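Side-chain contacts in exoribonuclease II, mitochondrial (Candida glabrata, PDB 6F3H), which degrades RNA in the 3' to 5' direction as the exoribonuclease component of mtEXO, the mitochondrial RNA degradosome, with a magnesium-binding RNB domain: residues N268-Q271 with E272-A275; K274-A277 with K278-D282; T315-S318 with K319-H323; R322-D325 with M326-D329. The protein carries 1 engineered substitution. All coordinates share one frame; numbering follows the deposited sequence.

Contact 1. Residues N268-Q271 with E272-A275; sequences NDYQ and EIKA
Y270 and I273 carry the apolar part of this contact, three residues apart on helix 251-281. Their side chains lie side by side and point the same way. I273 CD1 comes within 4.0 Å of Y270 CB and 4.1 Å of Y270 CD1, so it meets the root of the tyrosine at an oblique angle to the ring. The outer part of that ring is used by K319 of helix 311-322, in a cation-pi pair. I273 is buried, and also packs on K319, I320 and H323.

Two backbone bonds run from one turn to the next. K274 N donates to Y270 O at 3.1 Å, and A275 N donates to Q271 O at 2.8 Å. The turn before them is distorted: N268, D269 and Y270 all have positive phi.

The side-chain polar contact belongs to K274. Its CG is anti to its own carbonyl carbon (chi1 -72°), and the extended chain runs back along the helix. CG passes Y270 O at 3.2 Å, and NZ ends at D269 O. That bond is modelled at 2.4 Å, too short to be trusted in detail. The carboxylate of E272 forms a salt bridge with R264.

The chemistry is therefore divided. An exposed ammonium group appears to meet a carbonyl where the backbone is irregular, while the neighbouring I273 is buried and packs on Y270 and on side chains of the 311-323 region.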
loop_
_atom_site.group_PDB
_atom_site.type_symbol
_atom_site.label_atom_id
_atom_site.label_comp_id
_atom_site.label_asym_id
_atom_site.label_seq_id
_atom_site.Cartn_x
_atom_site.Cartn_y
_atom_site.Cartn_z
ATOM N N ASN A 268 -20.305 -24.556 -31.704
ATOM C CA ASN A 268 -20.018 -25.844 -32.342
ATOM C C ASN A 268 -19.287 -26.750 -31.376
ATOM O O ASN A 268 -18.257 -27.359 -31.691
ATOM C CB ASN A 268 -19.253 -25.678 -33.647
ATOM C CG ASN A 268 -20.098 -25.019 -34.713
ATOM O OD1 ASN A 268 -21.156 -24.443 -34.419
ATOM N ND2 ASN A 268 -19.655 -25.116 -35.961
ATOM N N ASP A 269 -19.859 -26.820 -30.179
ATOM C CA ASP A 269 -19.351 -27.621 -29.086
ATOM C C ASP A 269 -17.848 -27.417 -28.948
ATOM O O ASP A 269 -17.036 -28.284 -29.253
ATOM C CB ASP A 269 -19.733 -29.079 -29.301
ATOM C CG ASP A 269 -21.229 -29.270 -29.268
ATOM O OD1 ASP A 269 -21.857 -28.975 -28.221
ATOM O OD2 ASP A 269 -21.786 -29.673 -30.310
ATOM N N TYR A 270 -17.513 -26.188 -28.577
ATOM C CA TYR A 270 -16.159 -25.850 -28.165
ATOM C C TYR A 270 -15.163 -26.190 -29.269
ATOM O O TYR A 270 -14.087 -26.731 -29.018
ATOM C CB TYR A 270 -15.819 -26.561 -26.849
ATOM C CG TYR A 270 -16.965 -26.534 -25.849
ATOM C CD1 TYR A 270 -17.179 -25.434 -25.043
ATOM C CD2 TYR A 270 -17.819 -27.611 -25.704
ATOM C CE1 TYR A 270 -18.227 -25.397 -24.134
ATOM C CE2 TYR A 270 -18.878 -27.581 -24.795
ATOM C CZ TYR A 270 -19.074 -26.465 -24.013
ATOM O OH TYR A 270 -20.109 -26.394 -23.099
ATOM N N GLN A 271 -15.549 -25.917 -30.515
ATOM C CA GLN A 271 -14.695 -26.296 -31.631
ATOM C C GLN A 271 -13.388 -25.539 -31.606
ATOM O O GLN A 271 -12.331 -26.102 -31.903
ATOM C CB GLN A 271 -15.394 -26.067 -32.958
ATOM C CG GLN A 271 -14.543 -26.542 -34.121
ATOM C CD GLN A 271 -15.144 -26.194 -35.466
ATOM O OE1 GLN A 271 -16.212 -25.584 -35.541
ATOM N NE2 GLN A 271 -14.473 -26.606 -36.543
ATOM N N GLU A 272 -13.441 -24.251 -31.292
ATOM C CA GLU A 272 -12.225 -23.449 -31.322
ATOM C C GLU A 272 -11.312 -23.759 -30.152
ATOM O O GLU A 272 -10.096 -23.626 -30.269
ATOM C CB GLU A 272 -12.577 -21.981 -31.395
ATOM C CG GLU A 272 -13.280 -21.730 -32.691
ATOM C CD GLU A 272 -12.292 -21.689 -33.834
ATOM O OE1 GLU A 272 -11.640 -20.642 -34.004
ATOM O OE2 GLU A 272 -12.131 -22.718 -34.536
ATOM N N ILE A 273 -11.875 -24.125 -29.011
ATOM C CA ILE A 273 -11.053 -24.719 -27.969
ATOM C C ILE A 273 -10.313 -25.917 -28.532
ATOM O O ILE A 273 -9.107 -26.086 -28.326
ATOM C CB ILE A 273 -11.938 -25.139 -26.783
ATOM C CG1 ILE A 273 -12.549 -23.930 -26.090
ATOM C CG2 ILE A 273 -11.157 -26.013 -25.803
ATOM C CD1 ILE A 273 -13.216 -24.277 -24.780
ATOM N N LYS A 274 -11.033 -26.759 -29.266
ATOM C CA LYS A 274 -10.465 -28.002 -29.759
ATOM C C LYS A 274 -9.397 -27.738 -30.808
ATOM O O LYS A 274 -8.331 -28.358 -30.785
ATOM C CB LYS A 274 -11.580 -28.877 -30.340
ATOM C CG LYS A 274 -12.500 -29.480 -29.311
ATOM C CD LYS A 274 -13.751 -29.986 -29.976
ATOM C CE LYS A 274 -14.798 -30.410 -28.971
ATOM N NZ LYS A 274 -16.108 -30.509 -29.672
ATOM N N ALA A 275 -9.673 -26.821 -31.732
ATOM C CA ALA A 275 -8.701 -26.483 -32.755
ATOM C C ALA A 275 -7.424 -25.950 -32.127
ATOM O O ALA A 275 -6.317 -26.321 -32.532
ATOM C CB ALA A 275 -9.311 -25.461 -33.708
#

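Contact 2. Residues K274-A277 with K278-D282; sequences KAFA and KLVND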
loop_
_atom_site.group_PDB
_atom_site.type_symbol
_atom_site.label_atom_id
_atom_site.label_comp_id
_atom_site.label_asym_id
_atom_site.label_seq_id
_atom_site.Cartn_x
_atom_site.Cartn_y
_atom_site.Cartn_z
ATOM N N LYS A 274 -11.033 -26.759 -29.266
ATOM C CA LYS A 274 -10.465 -28.002 -29.759
ATOM C C LYS A 274 -9.397 -27.738 -30.808
ATOM O O LYS A 274 -8.331 -28.358 -30.785
ATOM C CB LYS A 274 -11.580 -28.877 -30.340
ATOM C CG LYS A 274 -12.500 -29.480 -29.311
ATOM C CD LYS A 274 -13.751 -29.986 -29.976
ATOM C CE LYS A 274 -14.798 -30.410 -28.971
ATOM N NZ LYS A 274 -16.108 -30.509 -29.672
ATOM N N ALA A 275 -9.673 -26.821 -31.732
ATOM C CA ALA A 275 -8.701 -26.483 -32.755
ATOM C C ALA A 275 -7.424 -25.950 -32.127
ATOM O O ALA A 275 -6.317 -26.321 -32.532
ATOM C CB ALA A 275 -9.311 -25.461 -33.708
ATOM N N PHE A 276 -7.566 -25.101 -31.111
ATOM C CA PHE A 276 -6.417 -24.530 -30.415
ATOM C C PHE A 276 -5.602 -25.600 -29.712
ATOM O O PHE A 276 -4.378 -25.658 -29.850
ATOM C CB PHE A 276 -6.902 -23.488 -29.416
ATOM C CG PHE A 276 -5.812 -22.901 -28.558
ATOM C CD1 PHE A 276 -5.096 -21.782 -28.988
ATOM C CD2 PHE A 276 -5.521 -23.436 -27.313
ATOM C CE1 PHE A 276 -4.088 -21.235 -28.212
ATOM C CE2 PHE A 276 -4.527 -22.879 -26.530
ATOM C CZ PHE A 276 -3.809 -21.779 -26.988
ATOM N N ALA A 277 -6.250 -26.408 -28.884
ATOM C CA ALA A 277 -5.502 -27.418 -28.156
ATOM C C ALA A 277 -4.746 -28.334 -29.105
ATOM O O ALA A 277 -3.660 -28.816 -28.776
ATOM C CB ALA A 277 -6.450 -28.233 -27.281
ATOM N N LYS A 278 -5.252 -28.527 -30.315
ATOM C CA LYS A 278 -4.521 -29.377 -31.233
ATOM C C LYS A 278 -3.211 -28.719 -31.602
ATOM O O LYS A 278 -2.145 -29.332 -31.490
ATOM C CB LYS A 278 -5.346 -29.668 -32.471
ATOM C CG LYS A 278 -4.921 -30.972 -33.079
ATOM C CD LYS A 278 -5.234 -31.037 -34.545
ATOM C CE LYS A 278 -5.538 -32.469 -34.938
ATOM N NZ LYS A 278 -6.873 -32.957 -34.406
ATOM N N LEU A 279 -3.276 -27.440 -31.985
ATOM C CA LEU A 279 -2.085 -26.676 -32.344
ATOM C C LEU A 279 -1.038 -26.720 -31.247
ATOM O O LEU A 279 0.165 -26.832 -31.514
ATOM C CB LEU A 279 -2.477 -25.229 -32.615
ATOM C CG LEU A 279 -3.575 -25.051 -33.653
ATOM C CD1 LEU A 279 -3.999 -23.622 -33.754
ATOM C CD2 LEU A 279 -3.025 -25.476 -34.963
ATOM N N VAL A 280 -1.481 -26.618 -30.003
ATOM C CA VAL A 280 -0.567 -26.688 -28.878
ATOM C C VAL A 280 0.085 -28.061 -28.792
ATOM O O VAL A 280 1.297 -28.174 -28.567
ATOM C CB VAL A 280 -1.338 -26.326 -27.604
ATOM C CG1 VAL A 280 -0.496 -26.544 -26.396
ATOM C CG2 VAL A 280 -1.765 -24.898 -27.708
ATOM N N ASN A 281 -0.694 -29.127 -29.002
ATOM C CA ASN A 281 -0.137 -30.463 -28.879
ATOM C C ASN A 281 0.771 -30.783 -30.040
ATOM O O ASN A 281 1.757 -31.503 -29.874
ATOM C CB ASN A 281 -1.254 -31.482 -28.793
ATOM C CG ASN A 281 -2.196 -31.184 -27.682
ATOM O OD1 ASN A 281 -1.774 -30.914 -26.553
ATOM N ND2 ASN A 281 -3.488 -31.230 -27.975
ATOM N N ASP A 282 0.455 -30.259 -31.213
ATOM C CA ASP A 282 1.326 -30.383 -32.367
ATOM C C ASP A 282 2.458 -29.364 -32.326
ATOM O O ASP A 282 3.298 -29.337 -33.231
ATOM C CB ASP A 282 0.502 -30.233 -33.644
ATOM C CG ASP A 282 -0.629 -31.238 -33.718
ATOM O OD1 ASP A 282 -0.568 -32.255 -32.999
ATOM O OD2 ASP A 282 -1.588 -31.023 -34.487
#
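V280 lays its CG2 methyl over one face of the F276 ring. The carbon is 4.0 Å from the ring centroid, 26° off the ring normal, and nearest to CE2 at 3.6 Å. It is a CH-pi contact displaced toward the rim of the ring. F276 has CG anti to its backbone N (chi1 176°), which swings the ring to the side where V280 lies one turn on. V280 CG2 also rests 3.5 Å from F276 O.

On another side of the helix, L279 places CG 3.2 Å from A275 O. N281 folds its amide back beside A277 O, but the angle is poor for a bond. Its amide is held instead by the loop after helix 311-322: OD1 accepts from D325 N, and ND2 gives a weak bond to H323 O.

Backbone bonds set these side chains in place. V280 N donates to F276 O at 3.1 Å, and N281 N donates to A277 O at 3.0 Å. Further out, I288 of helix 285-291 packs on F276, L279 and V280, and Y292 touches A275 and L279.

This is regular i to i+4 alpha-helical packing in the last turns of helix 251-281, which ends at N281.

Contact 3. Residues T315-S318 with K319-H323; sequences TIIS and KIFRH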
loop_
_atom_site.group_PDB
_atom_site.type_symbol
_atom_site.label_atom_id
_atom_site.label_comp_id
_atom_site.label_asym_id
_atom_site.label_seq_id
_atom_site.Cartn_x
_atom_site.Cartn_y
_atom_site.Cartn_z
ATOM N N THR A 315 -13.842 -21.622 -16.122
ATOM C CA THR A 315 -14.276 -22.889 -16.687
ATOM C C THR A 315 -13.754 -23.046 -18.100
ATOM O O THR A 315 -13.233 -24.101 -18.463
ATOM C CB THR A 315 -15.792 -22.985 -16.663
ATOM O OG1 THR A 315 -16.226 -23.288 -15.332
ATOM C CG2 THR A 315 -16.228 -24.082 -17.573
ATOM N N ILE A 316 -13.904 -22.006 -18.912
ATOM C CA ILE A 316 -13.317 -22.007 -20.244
ATOM C C ILE A 316 -11.876 -22.456 -20.164
ATOM O O ILE A 316 -11.440 -23.362 -20.875
ATOM C CB ILE A 316 -13.414 -20.610 -20.868
ATOM C CG1 ILE A 316 -14.848 -20.304 -21.291
ATOM C CG2 ILE A 316 -12.546 -20.560 -22.075
ATOM C CD1 ILE A 316 -15.311 -21.143 -22.408
ATOM N N ILE A 317 -11.127 -21.859 -19.252
ATOM C CA ILE A 317 -9.709 -22.167 -19.148
ATOM C C ILE A 317 -9.501 -23.597 -18.685
ATOM O O ILE A 317 -8.568 -24.268 -19.124
ATOM C CB ILE A 317 -9.044 -21.151 -18.210
ATOM C CG1 ILE A 317 -8.887 -19.806 -18.939
ATOM C CG2 ILE A 317 -7.773 -21.702 -17.675
ATOM C CD1 ILE A 317 -8.473 -18.646 -18.097
ATOM N N SER A 318 -10.371 -24.095 -17.803
ATOM C CA SER A 318 -10.283 -25.495 -17.392
ATOM C C SER A 318 -10.439 -26.422 -18.586
ATOM O O SER A 318 -9.664 -27.371 -18.757
ATOM C CB SER A 318 -11.361 -25.800 -16.352
ATOM O OG SER A 318 -11.103 -25.131 -15.131
ATOM N N LYS A 319 -11.408 -26.120 -19.456
ATOM C CA LYS A 319 -11.660 -26.929 -20.642
ATOM C C LYS A 319 -10.454 -26.946 -21.561
ATOM O O LYS A 319 -10.089 -27.987 -22.116
ATOM C CB LYS A 319 -12.884 -26.380 -21.373
ATOM C CG LYS A 319 -14.229 -26.851 -20.808
ATOM C CD LYS A 319 -15.405 -25.997 -21.235
ATOM C CE LYS A 319 -16.687 -26.813 -21.245
ATOM N NZ LYS A 319 -16.571 -28.096 -20.496
ATOM N N ILE A 320 -9.817 -25.800 -21.726
ATOM C CA ILE A 320 -8.637 -25.717 -22.572
ATOM C C ILE A 320 -7.499 -26.558 -22.015
ATOM O O ILE A 320 -6.867 -27.328 -22.738
ATOM C CB ILE A 320 -8.204 -24.257 -22.705
ATOM C CG1 ILE A 320 -9.295 -23.460 -23.392
ATOM C CG2 ILE A 320 -6.903 -24.195 -23.443
ATOM C CD1 ILE A 320 -8.887 -22.087 -23.677
ATOM N N PHE A 321 -7.197 -26.410 -20.734
ATOM C CA PHE A 321 -6.151 -27.239 -20.168
ATOM C C PHE A 321 -6.521 -28.695 -20.284
ATOM O O PHE A 321 -5.669 -29.539 -20.559
ATOM C CB PHE A 321 -5.927 -26.893 -18.706
ATOM C CG PHE A 321 -5.196 -25.605 -18.493
ATOM C CD1 PHE A 321 -4.296 -25.149 -19.412
ATOM C CD2 PHE A 321 -5.376 -24.883 -17.338
ATOM C CE1 PHE A 321 -3.619 -23.990 -19.206
ATOM C CE2 PHE A 321 -4.691 -23.718 -17.132
ATOM C CZ PHE A 321 -3.816 -23.276 -18.075
ATOM N N ARG A 322 -7.804 -29.003 -20.108
ATOM C CA ARG A 322 -8.238 -30.389 -20.196
ATOM C C ARG A 322 -7.968 -30.946 -21.580
ATOM O O ARG A 322 -7.747 -32.142 -21.736
ATOM C CB ARG A 322 -9.726 -30.492 -19.831
ATOM C CG ARG A 322 -10.161 -31.903 -19.522
ATOM C CD ARG A 322 -11.662 -32.205 -19.345
ATOM N NE ARG A 322 -12.650 -31.250 -19.837
ATOM C CZ ARG A 322 -13.126 -31.255 -21.074
ATOM N NH1 ARG A 322 -12.656 -32.139 -21.945
ATOM N NH2 ARG A 322 -14.057 -30.378 -21.441
ATOM N N HIS A 323 -7.937 -30.099 -22.586
ATOM C CA HIS A 323 -7.675 -30.552 -23.936
ATOM C C HIS A 323 -6.208 -30.540 -24.321
ATOM O O HIS A 323 -5.907 -30.775 -25.492
ATOM C CB HIS A 323 -8.464 -29.719 -24.925
ATOM C CG HIS A 323 -9.909 -30.079 -24.980
ATOM N ND1 HIS A 323 -10.825 -29.598 -24.073
ATOM C CD2 HIS A 323 -10.588 -30.915 -25.793
ATOM C CE1 HIS A 323 -12.016 -30.089 -24.348
ATOM N NE2 HIS A 323 -11.898 -30.896 -25.385
#
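K319 uses both its backbone N and its O. N donates to T315 O of the preceding turn at 2.9 Å, and O is gripped by two groups of H323. H323 ND1 donates to K319 O at 2.6 Å, nearly straight at 173°, and H323 N adds a weak bond. The carbonyl oxygen lies in the plane of the imidazole. Seen from the carbonyl, however, ND1 sits above the plane, 38° out of it.

The other backbone bonds follow the helix. I320 N donates to I316 O, and F321 N to I317 O. R322 N donates to S318 O at 2.8 Å. S318 OG bonds back to T314 O.

The apolar side is made by I317 and F321, whose side chains run side by side in the same direction. The CG2 branch of I317 touches F321 CE2 at 3.7 Å. This methyl is anti to the backbone N, while CG1 lies beside the backbone N (chi1 -75°). I317 also packs on L298 and Y302 of helix 293-303. F321 packs on L336, C337 and L340 of helix 334-343. I316 CG2 and I320 CD1 are looser, at 4.3 Å.

K319 extends past T315 to a cation-pi contact with Y270. The R322 guanidinium has K319 NZ at its edge.

The bond to K319 O implies a proton on ND1 of H323. It fixes the rotation of the imidazole and satisfies a carbonyl at the end of the helix. The nearby guanidinium of R322 would, if anything, disfavour a second proton on that ring.

Contact 4. Residues R322-D325 with M326-D329; sequences RHID and MYRD
The guanidinium of R328 lies flat against the backbone of I324 and D325. I324 C is 3.9 Å above one face, offset toward the rim. D325 CA lies over that face too, 3.4 Å from NH1. Two oxygens come to the edge: R322 O, which accepts a weak bond from NE at 3.1 Å, and D325 OD2. The carboxylate and guanidinium planes are 69° apart, so the two groups do not form a flat paired bridge. The salt bridge is between D325 OD1 and R328 NH2 at 3.4 Å, and the position of OD1 is less certain.

The Y327 ring has I324 CG2 at its edge, in plane, 3.5 Å from CD2. The CB of M326, a selenomethionine, lies over one face near the rim. I324 and Y327 point the same way, side by side.

R328 reaches R322 because its CG is anti to its backbone N (chi1 177°) and the chain bends at chi3 (-62°), which turns NE toward R322 O and lays the guanidinium beside D325. CG passes R322 O at 3.2 Å. D325 to R328 form a type I beta turn, with R328 N donating to D325 O at 3.3 Å. Y327 N gives a weak bond to I324 O.

D325 and R328 are exposed, whereas I324 and Y327 are buried. I324 packs on A277, V280 and N281 of helix 251-281. Y327 packs on L336, K339 and L340 of helix 334-343, and its OH is hydrogen-bonded to E343 OE1. The loop that holds this turn links helix 311-322 to helix 334-343 and rests against helix 251-281.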
loop_
_atom_site.group_PDB
_atom_site.type_symbol
_atom_site.label_atom_id
_atom_site.label_comp_id
_atom_site.label_asym_id
_atom_site.label_seq_id
_atom_site.Cartn_x
_atom_site.Cartn_y
_atom_site.Cartn_z
ATOM N N ARG A 322 -7.804 -29.003 -20.108
ATOM C CA ARG A 322 -8.238 -30.389 -20.196
ATOM C C ARG A 322 -7.968 -30.946 -21.580
ATOM O O ARG A 322 -7.747 -32.142 -21.736
ATOM C CB ARG A 322 -9.726 -30.492 -19.831
ATOM C CG ARG A 322 -10.161 -31.903 -19.522
ATOM C CD ARG A 322 -11.662 -32.205 -19.345
ATOM N NE ARG A 322 -12.650 -31.250 -19.837
ATOM C CZ ARG A 322 -13.126 -31.255 -21.074
ATOM N NH1 ARG A 322 -12.656 -32.139 -21.945
ATOM N NH2 ARG A 322 -14.057 -30.378 -21.441
ATOM N N HIS A 323 -7.937 -30.099 -22.586
ATOM C CA HIS A 323 -7.675 -30.552 -23.936
ATOM C C HIS A 323 -6.208 -30.540 -24.321
ATOM O O HIS A 323 -5.907 -30.775 -25.492
ATOM C CB HIS A 323 -8.464 -29.719 -24.925
ATOM C CG HIS A 323 -9.909 -30.079 -24.980
ATOM N ND1 HIS A 323 -10.825 -29.598 -24.073
ATOM C CD2 HIS A 323 -10.588 -30.915 -25.793
ATOM C CE1 HIS A 323 -12.016 -30.089 -24.348
ATOM N NE2 HIS A 323 -11.898 -30.896 -25.385
ATOM N N ILE A 324 -5.292 -30.200 -23.418
ATOM C CA ILE A 324 -3.870 -30.119 -23.745
ATOM C C ILE A 324 -3.107 -31.157 -22.936
ATOM O O ILE A 324 -3.228 -31.197 -21.709
ATOM C CB ILE A 324 -3.312 -28.708 -23.492
ATOM C CG1 ILE A 324 -3.915 -27.722 -24.480
ATOM C CG2 ILE A 324 -1.819 -28.706 -23.663
ATOM C CD1 ILE A 324 -3.922 -26.353 -23.991
ATOM N N ASP A 325 -2.273 -31.949 -23.612
ATOM C CA ASP A 325 -1.715 -33.151 -22.994
ATOM C C ASP A 325 -0.941 -32.834 -21.733
ATOM O O ASP A 325 -1.224 -33.372 -20.659
ATOM C CB ASP A 325 -0.799 -33.869 -23.973
ATOM C CG ASP A 325 -1.522 -34.309 -25.199
ATOM O OD1 ASP A 325 -2.063 -33.438 -25.898
ATOM O OD2 ASP A 325 -1.557 -35.527 -25.457
HETATM N N MSE A 326 0.063 -31.991 -21.854
HETATM C CA MSE A 326 0.938 -31.717 -20.741
HETATM C C MSE A 326 0.178 -31.211 -19.540
HETATM O O MSE A 326 0.436 -31.603 -18.411
HETATM C CB MSE A 326 1.955 -30.696 -21.160
HETATM C CG MSE A 326 2.721 -31.146 -22.350
HETATM SE SE MSE A 326 3.908 -29.709 -22.777
HETATM C CE MSE A 326 2.781 -28.809 -24.087
ATOM N N TYR A 327 -0.763 -30.319 -19.804
ATOM C CA TYR A 327 -1.427 -29.560 -18.762
ATOM C C TYR A 327 -2.718 -30.191 -18.319
ATOM O O TYR A 327 -3.464 -29.569 -17.567
ATOM C CB TYR A 327 -1.717 -28.153 -19.253
ATOM C CG TYR A 327 -0.486 -27.383 -19.631
ATOM C CD1 TYR A 327 0.376 -26.895 -18.664
ATOM C CD2 TYR A 327 -0.166 -27.158 -20.959
ATOM C CE1 TYR A 327 1.514 -26.185 -19.010
ATOM C CE2 TYR A 327 0.974 -26.447 -21.314
ATOM C CZ TYR A 327 1.809 -25.965 -20.335
ATOM O OH TYR A 327 2.945 -25.262 -20.668
ATOM N N ARG A 328 -3.000 -31.410 -18.757
ATOM C CA ARG A 328 -4.384 -31.853 -18.753
ATOM C C ARG A 328 -4.917 -32.102 -17.346
ATOM O O ARG A 328 -6.057 -31.728 -17.044
ATOM C CB ARG A 328 -4.515 -33.100 -19.621
ATOM C CG ARG A 328 -5.902 -33.681 -19.631
ATOM C CD ARG A 328 -6.057 -34.852 -20.613
ATOM N NE ARG A 328 -5.828 -34.508 -22.012
ATOM C CZ ARG A 328 -4.786 -34.935 -22.715
ATOM N NH1 ARG A 328 -3.860 -35.698 -22.144
ATOM N NH2 ARG A 328 -4.660 -34.585 -23.986
ATOM N N ASP A 329 -4.115 -32.692 -16.464
ATOM C CA ASP A 329 -4.617 -33.155 -15.174
ATOM C C ASP A 329 -4.397 -32.175 -14.023
ATOM O O ASP A 329 -4.691 -32.530 -12.877
ATOM C CB ASP A 329 -4.003 -34.507 -14.821
#

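How the contacts relate
Contact 1 is at the surface; contacts 2, 3 and 4 are partly buried. Contacts 1 and 2 are successive parts of helix 251-281 and share K274 and A275. Contacts 3 and 4 share R322 and H323, where helix 311-322 gives way to a loop. The pairs meet mainly through packing, with a probable hydrogen bond between N281 and D325. I273 of contact 1 touches I320 and H323, and A277 of contact 2 lies 3.2 Å by its CB from H323 O. Contacts 2 and 3 combine regular helix bonding with buried ring-to-aliphatic packing. In contacts 1 and 4 a charged side chain reaches a backbone oxygen, by a bond doubtful in length in one and weak in the other.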